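Local coordinates for protein type I polyketide synthase PikAII (Streptomyces venezuelae, PDB 3QP9) that probably epimerises the alpha-methyl centre of a carrier-bound beta-keto polyketide intermediate, as a C2-type ketoreductase domain that does not reduce it, at residues 124-137 with 362-375. Sequence-based numbering, arbitrary orientation.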
loop_
_atom_site.group_PDB
_atom_site.type_symbol
_atom_site.label_atom_id
_atom_site.label_comp_id
_atom_site.label_asym_id
_atom_site.label_seq_id
_atom_site.Cartn_x
_atom_site.Cartn_y
_atom_site.Cartn_z
ATOM N N HIS A 124 5.801 15.138 -11.565
ATOM C CA HIS A 124 5.483 13.697 -11.424
ATOM C C HIS A 124 4.050 13.315 -11.789
ATOM O O HIS A 124 3.149 14.084 -11.543
ATOM C CB HIS A 124 5.811 13.229 -10.007
ATOM C CG HIS A 124 7.274 13.348 -9.642
ATOM N ND1 HIS A 124 7.752 14.330 -8.794
ATOM C CD2 HIS A 124 8.345 12.593 -9.979
ATOM C CE1 HIS A 124 9.056 14.189 -8.644
ATOM N NE2 HIS A 124 9.441 13.141 -9.349
ATOM N N PRO A 125 3.854 12.142 -12.433
ATOM C CA PRO A 125 2.488 11.731 -12.847
ATOM C C PRO A 125 1.646 11.261 -11.639
ATOM O O PRO A 125 2.202 11.063 -10.559
ATOM C CB PRO A 125 2.736 10.575 -13.833
ATOM C CG PRO A 125 4.026 9.995 -13.459
ATOM C CD PRO A 125 4.882 11.189 -12.877
ATOM N N ALA A 126 0.331 11.097 -11.811
ATOM C CA ALA A 126 -0.474 10.457 -10.791
ATOM C C ALA A 126 0.011 8.963 -10.653
ATOM O O ALA A 126 0.479 8.347 -11.652
ATOM C CB ALA A 126 -1.950 10.556 -11.151
ATOM N N PRO A 127 -0.137 8.352 -9.449
ATOM C CA PRO A 127 -1.020 8.789 -8.331
ATOM C C PRO A 127 -0.249 9.550 -7.276
ATOM O O PRO A 127 -0.846 10.061 -6.332
ATOM C CB PRO A 127 -1.519 7.433 -7.726
ATOM C CG PRO A 127 -0.405 6.446 -7.982
ATOM C CD PRO A 127 0.359 6.957 -9.236
ATOM N N PHE A 128 1.073 9.644 -7.424
ATOM C CA PHE A 128 1.845 10.501 -6.481
ATOM C C PHE A 128 1.156 11.861 -6.375
ATOM O O PHE A 128 0.783 12.444 -7.411
ATOM C CB PHE A 128 3.287 10.674 -6.943
ATOM C CG PHE A 128 4.116 11.493 -5.987
ATOM C CD1 PHE A 128 4.732 10.881 -4.895
ATOM C CD2 PHE A 128 4.299 12.850 -6.195
ATOM C CE1 PHE A 128 5.522 11.617 -3.995
ATOM C CE2 PHE A 128 5.086 13.580 -5.288
ATOM C CZ PHE A 128 5.671 12.952 -4.180
ATOM N N THR A 129 0.897 12.331 -5.148
ATOM C CA THR A 129 0.272 13.682 -4.931
ATOM C C THR A 129 1.182 14.578 -4.106
ATOM O O THR A 129 2.204 14.111 -3.580
ATOM C CB THR A 129 -1.136 13.651 -4.221
ATOM O OG1 THR A 129 -0.996 13.420 -2.821
ATOM C CG2 THR A 129 -2.097 12.626 -4.837
ATOM N N ARG A 130 0.838 15.863 -3.988
ATOM C CA ARG A 130 1.718 16.780 -3.237
ATOM C C ARG A 130 1.732 16.373 -1.770
ATOM O O ARG A 130 2.760 16.421 -1.098
ATOM C CB ARG A 130 1.234 18.199 -3.399
ATOM C CG ARG A 130 1.598 18.811 -4.781
ATOM C CD ARG A 130 1.290 20.341 -4.802
ATOM N NE ARG A 130 0.967 20.854 -6.153
ATOM C CZ ARG A 130 1.118 22.121 -6.562
ATOM N NH1 ARG A 130 0.799 22.461 -7.808
ATOM N NH2 ARG A 130 1.593 23.043 -5.739
ATOM N N GLY A 131 0.561 15.940 -1.296
ATOM C CA GLY A 131 0.413 15.367 0.063
ATOM C C GLY A 131 1.303 14.172 0.372
ATOM O O GLY A 131 1.745 14.035 1.503
ATOM N N THR A 132 1.537 13.303 -0.617
ATOM C CA THR A 132 2.477 12.190 -0.482
ATOM C C THR A 132 3.927 12.686 -0.168
ATOM O O THR A 132 4.587 12.189 0.777
ATOM C CB THR A 132 2.511 11.313 -1.751
ATOM O OG1 THR A 132 1.185 11.179 -2.329
ATOM C CG2 THR A 132 3.028 9.901 -1.430
ATOM N N GLY A 133 4.414 13.596 -1.020
ATOM C CA GLY A 133 5.761 14.230 -0.866
ATOM C C GLY A 133 5.850 14.981 0.432
ATOM O O GLY A 133 6.761 14.755 1.210
ATOM N N ALA A 134 4.887 15.875 0.662
ATOM C CA ALA A 134 4.813 16.721 1.872
ATOM C C ALA A 134 4.849 15.910 3.173
ATOM O O ALA A 134 5.543 16.271 4.107
ATOM C CB ALA A 134 3.597 17.572 1.843
ATOM N N THR A 135 4.127 14.787 3.225
ATOM C CA THR A 135 4.159 13.927 4.425
ATOM C C THR A 135 5.545 13.374 4.670
ATOM O O THR A 135 6.053 13.329 5.843
ATOM C CB THR A 135 3.248 12.716 4.224
ATOM O OG1 THR A 135 1.904 13.187 4.081
ATOM C CG2 THR A 135 3.387 11.759 5.449
ATOM N N LEU A 136 6.179 12.931 3.592
ATOM C CA LEU A 136 7.583 12.454 3.739
ATOM C C LEU A 136 8.474 13.584 4.279
ATOM O O LEU A 136 9.322 13.423 5.211
ATOM C CB LEU A 136 8.150 11.946 2.398
ATOM C CG LEU A 136 9.694 11.694 2.485
ATOM C CD1 LEU A 136 10.100 10.659 3.498
ATOM C CD2 LEU A 136 10.394 11.409 1.137
ATOM N N THR A 137 8.233 14.761 3.725
ATOM C CA THR A 137 9.064 15.918 4.099
ATOM C C THR A 137 8.902 16.261 5.559
ATOM O O THR A 137 9.870 16.657 6.266
ATOM C CB THR A 137 8.718 17.078 3.153
ATOM O OG1 THR A 137 9.093 16.643 1.847
ATOM C CG2 THR A 137 9.535 18.370 3.497
ATOM N N ASP A 362 14.194 11.411 -0.573
ATOM C CA ASP A 362 13.603 12.720 -0.775
ATOM C C ASP A 362 12.362 12.557 -1.653
ATOM O O ASP A 362 12.184 11.494 -2.244
ATOM C CB ASP A 362 14.618 13.727 -1.382
ATOM C CG ASP A 362 15.151 13.298 -2.770
ATOM O OD1 ASP A 362 14.361 13.008 -3.668
ATOM O OD2 ASP A 362 16.377 13.294 -2.986
ATOM N N ALA A 363 11.536 13.603 -1.729
ATOM C CA ALA A 363 10.235 13.574 -2.375
ATOM C C ALA A 363 10.253 13.163 -3.832
ATOM O O ALA A 363 9.285 12.552 -4.279
ATOM C CB ALA A 363 9.470 14.899 -2.198
ATOM N N ASP A 364 11.339 13.459 -4.564
ATOM C CA ASP A 364 11.403 13.067 -5.982
ATOM C C ASP A 364 11.710 11.552 -6.168
ATOM O O ASP A 364 11.093 10.859 -7.001
ATOM C CB ASP A 364 12.351 13.985 -6.805
ATOM C CG ASP A 364 11.830 15.459 -6.917
ATOM O OD1 ASP A 364 12.630 16.380 -6.644
ATOM O OD2 ASP A 364 10.655 15.741 -7.261
ATOM N N ALA A 365 12.658 11.049 -5.380
ATOM C CA ALA A 365 12.960 9.626 -5.313
ATOM C C ALA A 365 11.704 8.771 -4.910
ATOM O O ALA A 365 11.388 7.745 -5.582
ATOM C CB ALA A 365 14.074 9.425 -4.321
ATOM N N LEU A 366 10.985 9.216 -3.862
ATOM C CA LEU A 366 9.751 8.553 -3.427
ATOM C C LEU A 366 8.768 8.487 -4.605
ATOM O O LEU A 366 8.239 7.409 -4.906
ATOM C CB LEU A 366 9.100 9.280 -2.229
ATOM C CG LEU A 366 7.659 8.921 -1.856
ATOM C CD1 LEU A 366 7.677 7.526 -1.276
ATOM C CD2 LEU A 366 6.996 9.890 -0.839
ATOM N N ALA A 367 8.555 9.655 -5.238
ATOM C CA ALA A 367 7.643 9.850 -6.361
ATOM C C ALA A 367 7.944 8.936 -7.534
ATOM O O ALA A 367 7.028 8.313 -8.113
ATOM C CB ALA A 367 7.670 11.282 -6.811
ATOM N N ARG A 368 9.231 8.814 -7.840
ATOM C CA ARG A 368 9.703 7.855 -8.856
ATOM C C ARG A 368 9.365 6.419 -8.513
ATOM O O ARG A 368 9.100 5.621 -9.416
ATOM C CB ARG A 368 11.234 7.968 -9.097
ATOM C CG ARG A 368 11.656 8.722 -10.346
ATOM C CD ARG A 368 13.259 8.910 -10.447
ATOM N NE ARG A 368 13.540 10.279 -10.052
ATOM C CZ ARG A 368 14.243 10.694 -8.999
ATOM N NH1 ARG A 368 14.313 11.994 -8.779
ATOM N NH2 ARG A 368 14.897 9.872 -8.184
ATOM N N VAL A 369 9.425 6.046 -7.234
ATOM C CA VAL A 369 9.235 4.649 -6.897
ATOM C C VAL A 369 7.736 4.397 -6.964
ATOM O O VAL A 369 7.311 3.312 -7.397
ATOM C CB VAL A 369 9.840 4.258 -5.499
ATOM C CG1 VAL A 369 9.279 2.911 -5.004
ATOM C CG2 VAL A 369 11.401 4.252 -5.482
ATOM N N VAL A 370 6.930 5.393 -6.565
ATOM C CA VAL A 370 5.462 5.262 -6.660
ATOM C C VAL A 370 5.050 5.060 -8.142
ATOM O O VAL A 370 4.175 4.238 -8.505
ATOM C CB VAL A 370 4.771 6.501 -6.027
ATOM C CG1 VAL A 370 3.230 6.546 -6.399
ATOM C CG2 VAL A 370 5.066 6.564 -4.465
ATOM N N THR A 371 5.736 5.804 -9.023
ATOM C CA THR A 371 5.430 5.763 -10.459
ATOM C C THR A 371 5.721 4.357 -10.992
ATOM O O THR A 371 4.857 3.746 -11.607
ATOM C CB THR A 371 6.145 6.888 -11.257
ATOM O OG1 THR A 371 5.784 8.161 -10.691
ATOM C CG2 THR A 371 5.719 6.803 -12.765
ATOM N N ALA A 372 6.904 3.822 -10.694
ATOM C CA ALA A 372 7.251 2.486 -11.168
ATOM C C ALA A 372 6.308 1.383 -10.685
ATOM O O ALA A 372 6.168 0.357 -11.384
ATOM C CB ALA A 372 8.674 2.152 -10.781
ATOM N N LYS A 373 5.714 1.545 -9.491
ATOM C CA LYS A 373 4.900 0.470 -8.915
ATOM C C LYS A 373 3.412 0.645 -9.193
ATOM O O LYS A 373 2.651 -0.329 -9.375
ATOM C CB LYS A 373 5.131 0.274 -7.407
ATOM C CG LYS A 373 6.433 -0.365 -6.948
ATOM C CD LYS A 373 6.902 -1.583 -7.736
ATOM C CE LYS A 373 6.649 -2.888 -7.031
ATOM N NZ LYS A 373 7.338 -4.015 -7.730
ATOM N N ALA A 374 2.998 1.878 -9.291
ATOM C CA ALA A 374 1.557 2.184 -9.336
ATOM C C ALA A 374 0.958 2.888 -10.553
ATOM O O ALA A 374 -0.252 2.782 -10.770
ATOM C CB ALA A 374 1.184 2.975 -8.076
ATOM N N THR A 375 1.715 3.655 -11.305
ATOM C CA THR A 375 1.105 4.468 -12.412
ATOM C C THR A 375 0.496 3.625 -13.552
ATOM O O THR A 375 -0.628 3.953 -14.110
ATOM C CB THR A 375 2.112 5.486 -12.985
ATOM O OG1 THR A 375 2.378 6.453 -11.942
ATOM C CG2 THR A 375 1.527 6.222 -14.221
HETATM O O HOH W 1 2.995 8.733 -9.611
#
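Ala367 presses its methyl against two aromatic rings: CB lies 3.4 Å from the centroids of both the Phe128 and His124 rings, over the centre of a face in each CH-pi contact. The short alanine side chain suits this place, because both rings come close to the helix 363-375 backbone. A chi1 of -178° extends Phe128 from the loop so that one ring face lies over Ala367 CB, with Leu366 CD2 in plane at the edge, 3.9 Å from Phe128 CE1. Leu366 CD2 also lies 4.0 Å from Leu136 CB. Where helix 130-137 comes nearest, Gly133, lacking a side chain, brings its CA to 4.0 Å from Ala363 CB.

The apolar Pro127 ring, after a cis peptide, suits its apolar neighbours, CG resting against Ala374 CB and Val370 CG1. Thr375 supplies the loop carbonyl with a donor, OG1 hydrogen-bonding Ala126 O at 2.7 Å. A water ties the loop down, bonding Pro125 O, Thr371 OG1 and Phe128 N.

Helices 130-137 and 363-375 run at 133° between their N-to-C directions, the start of helix 130-144 and its preceding loop lying against helix 363-386. Met174 of helix 170-185 touches Thr132 and Val370; Phe421 of helix 413-426 packs on Pro127 and Ala374.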